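Long-range contact in beta-galactosidase (Geobacillus stearothermophilus, PDB 4OIF), which probably hydrolyses terminal non-reducing beta-D-galactose residues from beta-D-galactosides, as a zinc-containing member of glycosyl hydrolase family 42: residues A[543-557]-A[595-609]. Numbering follows the deposited sequence.
Sequences VHYRGRSYELKDYAT and GGRLEDQFHRDFYQE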
loop_
_atom_site.group_PDB
_atom_site.type_symbol
_atom_site.label_atom_id
_atom_site.label_comp_id
_atom_site.label_asym_id
_atom_site.label_seq_id
_atom_site.Cartn_x
_atom_site.Cartn_y
_atom_site.Cartn_z
ATOM N N VAL A 543 -5.626 -1.397 35.708
ATOM C CA VAL A 543 -6.571 -0.862 36.672
ATOM C C VAL A 543 -6.800 -1.865 37.806
ATOM O O VAL A 543 -7.074 -3.037 37.574
ATOM C CB VAL A 543 -7.913 -0.517 36.003
ATOM C CG1 VAL A 543 -8.946 -0.121 37.044
ATOM C CG2 VAL A 543 -7.721 0.595 34.995
ATOM N N HIS A 544 -6.671 -1.406 39.040
ATOM C CA HIS A 544 -7.037 -2.232 40.173
ATOM C C HIS A 544 -8.507 -2.015 40.462
ATOM O O HIS A 544 -8.959 -0.871 40.648
ATOM C CB HIS A 544 -6.192 -1.904 41.393
ATOM C CG HIS A 544 -6.216 -2.970 42.437
ATOM N ND1 HIS A 544 -7.119 -2.970 43.479
ATOM C CD2 HIS A 544 -5.454 -4.076 42.598
ATOM C CE1 HIS A 544 -6.903 -4.025 44.243
ATOM N NE2 HIS A 544 -5.901 -4.715 43.729
ATOM N N TYR A 545 -9.237 -3.128 40.490
ATOM C CA TYR A 545 -10.683 -3.131 40.617
ATOM C C TYR A 545 -11.134 -4.440 41.274
ATOM O O TYR A 545 -10.696 -5.531 40.882
ATOM C CB TYR A 545 -11.328 -2.936 39.239
ATOM C CG TYR A 545 -12.809 -3.210 39.183
ATOM C CD1 TYR A 545 -13.725 -2.230 39.511
ATOM C CD2 TYR A 545 -13.292 -4.449 38.776
ATOM C CE1 TYR A 545 -15.081 -2.474 39.450
ATOM C CE2 TYR A 545 -14.645 -4.703 38.710
ATOM C CZ TYR A 545 -15.536 -3.713 39.051
ATOM O OH TYR A 545 -16.885 -3.957 38.991
ATOM N N ARG A 546 -11.988 -4.313 42.288
ATOM C CA ARG A 546 -12.445 -5.451 43.087
ATOM C C ARG A 546 -11.319 -6.410 43.439
ATOM O O ARG A 546 -11.448 -7.607 43.221
ATOM C CB ARG A 546 -13.544 -6.224 42.360
ATOM C CG ARG A 546 -14.770 -5.397 42.003
ATOM C CD ARG A 546 -15.604 -5.090 43.219
ATOM N NE ARG A 546 -16.896 -4.509 42.869
ATOM C CZ ARG A 546 -17.137 -3.202 42.825
ATOM N NH1 ARG A 546 -16.166 -2.343 43.109
ATOM N NH2 ARG A 546 -18.347 -2.753 42.501
ATOM N N GLY A 547 -10.213 -5.876 43.950
ATOM C CA GLY A 547 -9.099 -6.691 44.413
ATOM C C GLY A 547 -8.171 -7.276 43.353
ATOM O O GLY A 547 -7.173 -7.926 43.680
ATOM N N ARG A 548 -8.478 -7.055 42.081
ATOM C CA ARG A 548 -7.658 -7.646 41.029
ATOM C C ARG A 548 -7.026 -6.536 40.167
ATOM O O ARG A 548 -7.537 -5.420 40.117
ATOM C CB ARG A 548 -8.524 -8.601 40.188
ATOM C CG ARG A 548 -7.812 -9.431 39.124
ATOM C CD ARG A 548 -8.852 -10.116 38.223
ATOM N NE ARG A 548 -8.294 -10.947 37.145
ATOM C CZ ARG A 548 -7.615 -10.476 36.096
ATOM N NH1 ARG A 548 -7.366 -9.181 35.985
ATOM N NH2 ARG A 548 -7.166 -11.299 35.156
ATOM N N SER A 549 -5.899 -6.825 39.521
ATOM C CA SER A 549 -5.390 -5.945 38.473
ATOM C C SER A 549 -5.887 -6.409 37.118
ATOM O O SER A 549 -5.910 -7.609 36.844
ATOM C CB SER A 549 -3.869 -5.899 38.480
ATOM O OG SER A 549 -3.417 -4.983 39.449
ATOM N N TYR A 550 -6.283 -5.453 36.277
ATOM C CA TYR A 550 -6.753 -5.736 34.911
ATOM C C TYR A 550 -5.919 -4.952 33.902
ATOM O O TYR A 550 -5.662 -3.774 34.096
ATOM C CB TYR A 550 -8.236 -5.384 34.753
ATOM C CG TYR A 550 -9.183 -6.170 35.642
ATOM C CD1 TYR A 550 -9.514 -5.719 36.914
ATOM C CD2 TYR A 550 -9.756 -7.358 35.201
ATOM C CE1 TYR A 550 -10.384 -6.428 37.719
ATOM C CE2 TYR A 550 -10.623 -8.077 36.000
ATOM C CZ TYR A 550 -10.931 -7.609 37.254
ATOM O OH TYR A 550 -11.792 -8.324 38.048
ATOM N N GLU A 551 -5.496 -5.593 32.822
ATOM C CA GLU A 551 -4.632 -4.906 31.866
ATOM C C GLU A 551 -5.340 -3.819 31.045
ATOM O O GLU A 551 -6.464 -4.001 30.580
ATOM C CB GLU A 551 -3.988 -5.909 30.913
ATOM C CG GLU A 551 -2.829 -5.310 30.109
ATOM C CD GLU A 551 -2.369 -6.208 28.979
ATOM O OE1 GLU A 551 -1.147 -6.440 28.860
ATOM O OE2 GLU A 551 -3.232 -6.676 28.208
ATOM N N LEU A 552 -4.662 -2.688 30.874
ATOM C CA LEU A 552 -5.167 -1.609 30.040
ATOM C C LEU A 552 -4.326 -1.462 28.785
ATOM O O LEU A 552 -3.089 -1.537 28.838
ATOM C CB LEU A 552 -5.184 -0.280 30.803
ATOM C CG LEU A 552 -5.697 0.965 30.071
ATOM C CD1 LEU A 552 -6.328 1.921 31.075
ATOM C CD2 LEU A 552 -4.611 1.682 29.267
ATOM N N LYS A 553 -5.013 -1.220 27.670
ATOM C CA LYS A 553 -4.380 -0.881 26.396
ATOM C C LYS A 553 -5.096 0.276 25.691
ATOM O O LYS A 553 -6.276 0.531 25.946
ATOM C CB LYS A 553 -4.341 -2.107 25.471
ATOM C CG LYS A 553 -3.507 -3.242 26.025
ATOM C CD LYS A 553 -3.196 -4.297 24.991
ATOM C CE LYS A 553 -4.426 -5.039 24.522
ATOM N NZ LYS A 553 -4.048 -6.057 23.487
ATOM N N ASP A 554 -4.360 0.971 24.823
ATOM C CA ASP A 554 -4.904 1.921 23.840
ATOM C C ASP A 554 -5.356 3.268 24.391
ATOM O O ASP A 554 -4.930 4.309 23.889
ATOM C CB ASP A 554 -6.080 1.295 23.074
ATOM C CG ASP A 554 -5.682 0.052 22.301
ATOM O OD1 ASP A 554 -4.476 -0.120 22.011
ATOM O OD2 ASP A 554 -6.583 -0.748 21.972
ATOM N N TYR A 555 -6.241 3.259 25.388
ATOM C CA TYR A 555 -6.783 4.509 25.923
ATOM C C TYR A 555 -6.956 4.510 27.434
ATOM O O TYR A 555 -7.400 3.527 28.030
ATOM C CB TYR A 555 -8.127 4.829 25.271
ATOM C CG TYR A 555 -8.031 5.010 23.781
ATOM C CD1 TYR A 555 -7.538 6.193 23.244
ATOM C CD2 TYR A 555 -8.425 4.008 22.910
ATOM C CE1 TYR A 555 -7.433 6.376 21.886
ATOM C CE2 TYR A 555 -8.324 4.182 21.542
ATOM C CZ TYR A 555 -7.824 5.372 21.038
ATOM O OH TYR A 555 -7.712 5.566 19.686
ATOM N N ALA A 556 -6.604 5.636 28.039
ATOM C CA ALA A 556 -6.904 5.883 29.432
ATOM C C ALA A 556 -7.574 7.232 29.536
ATOM O O ALA A 556 -7.395 8.091 28.677
ATOM C CB ALA A 556 -5.649 5.835 30.279
ATOM N N THR A 557 -8.362 7.425 30.583
ATOM C CA THR A 557 -8.960 8.730 30.799
ATOM C C THR A 557 -8.636 9.264 32.186
ATOM O O THR A 557 -8.912 8.606 33.184
ATOM C CB THR A 557 -10.493 8.687 30.623
ATOM O OG1 THR A 557 -10.827 8.021 29.393
ATOM C CG2 THR A 557 -11.055 10.100 30.607
ATOM N N GLY A 595 -13.049 4.250 32.511
ATOM C CA GLY A 595 -12.092 5.207 31.964
ATOM C C GLY A 595 -11.055 4.686 30.977
ATOM O O GLY A 595 -10.476 5.454 30.202
ATOM N N GLY A 596 -10.800 3.384 31.011
ATOM C CA GLY A 596 -9.756 2.822 30.184
ATOM C C GLY A 596 -10.258 1.619 29.430
ATOM O O GLY A 596 -11.312 1.076 29.748
ATOM N N ARG A 597 -9.509 1.205 28.418
ATOM C CA ARG A 597 -9.890 0.037 27.640
ATOM C C ARG A 597 -9.213 -1.193 28.251
ATOM O O ARG A 597 -7.985 -1.344 28.221
ATOM C CB ARG A 597 -9.527 0.217 26.169
ATOM C CG ARG A 597 -9.790 -1.012 25.326
ATOM C CD ARG A 597 -9.467 -0.752 23.877
ATOM N NE ARG A 597 -10.457 0.107 23.227
ATOM C CZ ARG A 597 -10.309 0.609 22.004
ATOM N NH1 ARG A 597 -9.204 0.348 21.307
ATOM N NH2 ARG A 597 -11.257 1.375 21.485
ATOM N N LEU A 598 -10.027 -2.057 28.836
ATOM C CA LEU A 598 -9.508 -3.092 29.710
ATOM C C LEU A 598 -9.762 -4.476 29.124
ATOM O O LEU A 598 -10.702 -4.665 28.352
ATOM C CB LEU A 598 -10.140 -2.945 31.100
ATOM C CG LEU A 598 -9.895 -1.581 31.771
ATOM C CD1 LEU A 598 -10.587 -1.496 33.107
ATOM C CD2 LEU A 598 -8.425 -1.333 31.956
ATOM N N GLU A 599 -8.907 -5.431 29.479
ATOM C CA GLU A 599 -9.045 -6.822 29.034
ATOM C C GLU A 599 -10.437 -7.417 29.279
ATOM O O GLU A 599 -11.225 -6.891 30.066
ATOM C CB GLU A 599 -8.008 -7.686 29.734
ATOM C CG GLU A 599 -8.096 -7.603 31.251
ATOM C CD GLU A 599 -7.164 -8.581 31.931
ATOM O OE1 GLU A 599 -6.298 -8.133 32.715
ATOM O OE2 GLU A 599 -7.299 -9.795 31.675
ATOM N N ASP A 600 -10.723 -8.520 28.593
ATOM C CA ASP A 600 -12.023 -9.199 28.653
ATOM C C ASP A 600 -12.538 -9.485 30.067
ATOM O O ASP A 600 -13.729 -9.303 30.377
ATOM C CB ASP A 600 -11.936 -10.516 27.893
ATOM C CG ASP A 600 -11.922 -10.329 26.391
ATOM O OD1 ASP A 600 -12.467 -9.319 25.893
ATOM O OD2 ASP A 600 -11.387 -11.218 25.702
ATOM N N GLN A 601 -11.631 -9.941 30.917
ATOM C CA GLN A 601 -11.996 -10.375 32.249
ATOM C C GLN A 601 -12.612 -9.226 33.024
ATOM O O GLN A 601 -13.516 -9.438 33.840
ATOM C CB GLN A 601 -10.779 -10.936 32.999
ATOM C CG GLN A 601 -11.148 -11.712 34.252
ATOM C CD GLN A 601 -12.138 -12.828 33.950
ATOM O OE1 GLN A 601 -11.992 -13.548 32.959
ATOM N NE2 GLN A 601 -13.168 -12.958 34.788
ATOM N N PHE A 602 -12.143 -8.006 32.762
ATOM C CA PHE A 602 -12.721 -6.850 33.444
ATOM C C PHE A 602 -14.193 -6.734 33.138
ATOM O O PHE A 602 -14.999 -6.588 34.048
ATOM C CB PHE A 602 -12.052 -5.527 33.077
ATOM C CG PHE A 602 -12.775 -4.331 33.653
ATOM C CD1 PHE A 602 -12.594 -3.968 34.976
ATOM C CD2 PHE A 602 -13.664 -3.603 32.893
ATOM C CE1 PHE A 602 -13.274 -2.886 35.517
ATOM C CE2 PHE A 602 -14.343 -2.522 33.436
ATOM C CZ PHE A 602 -14.147 -2.168 34.746
ATOM N N HIS A 603 -14.542 -6.784 31.857
ATOM C CA HIS A 603 -15.938 -6.652 31.473
ATOM C C HIS A 603 -16.745 -7.814 32.026
ATOM O O HIS A 603 -17.883 -7.628 32.475
ATOM C CB HIS A 603 -16.072 -6.555 29.953
ATOM C CG HIS A 603 -15.328 -5.393 29.376
ATOM N ND1 HIS A 603 -14.300 -5.542 28.474
ATOM C CD2 HIS A 603 -15.430 -4.065 29.614
ATOM C CE1 HIS A 603 -13.810 -4.351 28.170
ATOM N NE2 HIS A 603 -14.480 -3.438 28.845
ATOM N N ARG A 604 -16.146 -9.000 32.027
ATOM C CA ARG A 604 -16.814 -10.141 32.625
ATOM C C ARG A 604 -17.190 -9.843 34.079
ATOM O O ARG A 604 -18.349 -9.977 34.455
ATOM C CB ARG A 604 -15.943 -11.386 32.535
ATOM C CG ARG A 604 -15.788 -11.923 31.122
ATOM C CD ARG A 604 -15.272 -13.353 31.146
ATOM N NE ARG A 604 -14.904 -13.799 29.817
ATOM C CZ ARG A 604 -13.656 -13.845 29.363
ATOM N NH1 ARG A 604 -12.639 -13.490 30.144
ATOM N NH2 ARG A 604 -13.426 -14.260 28.127
ATOM N N ASP A 605 -16.231 -9.392 34.883
ATOM C CA ASP A 605 -16.475 -9.170 36.311
ATOM C C ASP A 605 -17.431 -7.976 36.585
ATOM O O ASP A 605 -18.405 -8.074 37.370
ATOM C CB ASP A 605 -15.129 -8.988 37.024
ATOM C CG ASP A 605 -14.225 -10.248 36.931
ATOM O OD1 ASP A 605 -14.717 -11.334 36.566
ATOM O OD2 ASP A 605 -13.018 -10.168 37.233
ATOM N N PHE A 606 -17.159 -6.868 35.906
ATOM C CA PHE A 606 -17.939 -5.640 36.014
ATOM C C PHE A 606 -19.413 -5.899 35.698
ATOM O O PHE A 606 -20.350 -5.589 36.484
ATOM C CB PHE A 606 -17.350 -4.579 35.060
ATOM C CG PHE A 606 -18.041 -3.250 35.127
ATOM C CD1 PHE A 606 -17.650 -2.296 36.054
ATOM C CD2 PHE A 606 -19.095 -2.957 34.276
ATOM C CE1 PHE A 606 -18.307 -1.064 36.128
ATOM C CE2 PHE A 606 -19.748 -1.740 34.353
ATOM C CZ PHE A 606 -19.350 -0.793 35.285
ATOM N N TYR A 607 -19.613 -6.492 34.529
ATOM C CA TYR A 607 -20.962 -6.742 34.067
ATOM C C TYR A 607 -21.599 -7.902 34.819
ATOM O O TYR A 607 -22.816 -7.999 34.873
ATOM C CB TYR A 607 -20.979 -6.989 32.559
ATOM C CG TYR A 607 -20.849 -5.706 31.770
ATOM C CD1 TYR A 607 -21.772 -4.679 31.927
ATOM C CD2 TYR A 607 -19.804 -5.515 30.881
ATOM C CE1 TYR A 607 -21.660 -3.499 31.219
ATOM C CE2 TYR A 607 -19.682 -4.334 30.169
ATOM C CZ TYR A 607 -20.613 -3.337 30.337
ATOM O OH TYR A 607 -20.493 -2.174 29.626
ATOM N N GLN A 608 -20.786 -8.764 35.422
ATOM C CA GLN A 608 -21.335 -9.834 36.237
ATOM C C GLN A 608 -22.019 -9.203 37.416
ATOM O O GLN A 608 -23.161 -9.561 37.766
ATOM C CB GLN A 608 -20.259 -10.800 36.722
ATOM C CG GLN A 608 -20.837 -12.050 37.357
ATOM C CD GLN A 608 -21.683 -12.852 36.372
ATOM O OE1 GLN A 608 -21.391 -12.894 35.172
ATOM N NE2 GLN A 608 -22.745 -13.481 36.874
ATOM N N GLU A 609 -21.310 -8.249 38.020
ATOM C CA GLU A 609 -21.894 -7.496 39.123
ATOM C C GLU A 609 -23.157 -6.785 38.695
ATOM O O GLU A 609 -24.143 -6.777 39.437
ATOM C CB GLU A 609 -20.907 -6.489 39.691
ATOM C CG GLU A 609 -19.838 -7.128 40.535
ATOM C CD GLU A 609 -19.674 -6.426 41.853
ATOM O OE1 GLU A 609 -20.420 -5.451 42.089
ATOM O OE2 GLU A 609 -18.797 -6.841 42.642
#
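Phe602 points its ring edge at two tyrosine faces: its CE1 stands over Tyr545 (Tyr545 CD2 to Phe602 CE1 3.6 Å), and its CD1 over Tyr550, with those planes at 81°. Both pairs are T-shaped, and with CG anti to the backbone N (chi1 173°) the phenylalanine ring lies between helix 600-613 and the hairpin of strands 541-545 and 548-553. Leu598 extends this tight, buried part: CD1 covers the centre of one Phe602 face, while CD2 packs on Leu552 CB at 3.6 Å and on Val543 CG2. The adjoining backbone pairs antiparallel, Glu599 N bonding to Glu551 O (3.0 Å). In return Glu599 OE1 accepts Glu551 N through its anti lone pair (2.7 Å, 169° at the hydrogen), a side chain replacing a backbone acceptor where the chain turns into the helix. Arg597 lays its guanidinium face over the Tyr555 edge and reaches Asp554 OD2 by NH1 (2.9 Å); Thr435 O also accepts from NH1.

The hairpin-turn side is looser and open to solvent. Arg546 NE meets Glu609 OE2 at 3.0 Å from above the carboxylate plane; Arg546 NH2 bonds weakly to Glu609 OE1, while NH1 forms a salt bridge with Glu567. Arg548 NH1 is 3.6 Å from Glu599 OE1, a long salt bridge. Within the trimerisation domain, aromatic packing and edge-strand pairing thus probably hold the helix against the sheet, with peripheral charges supplementing them.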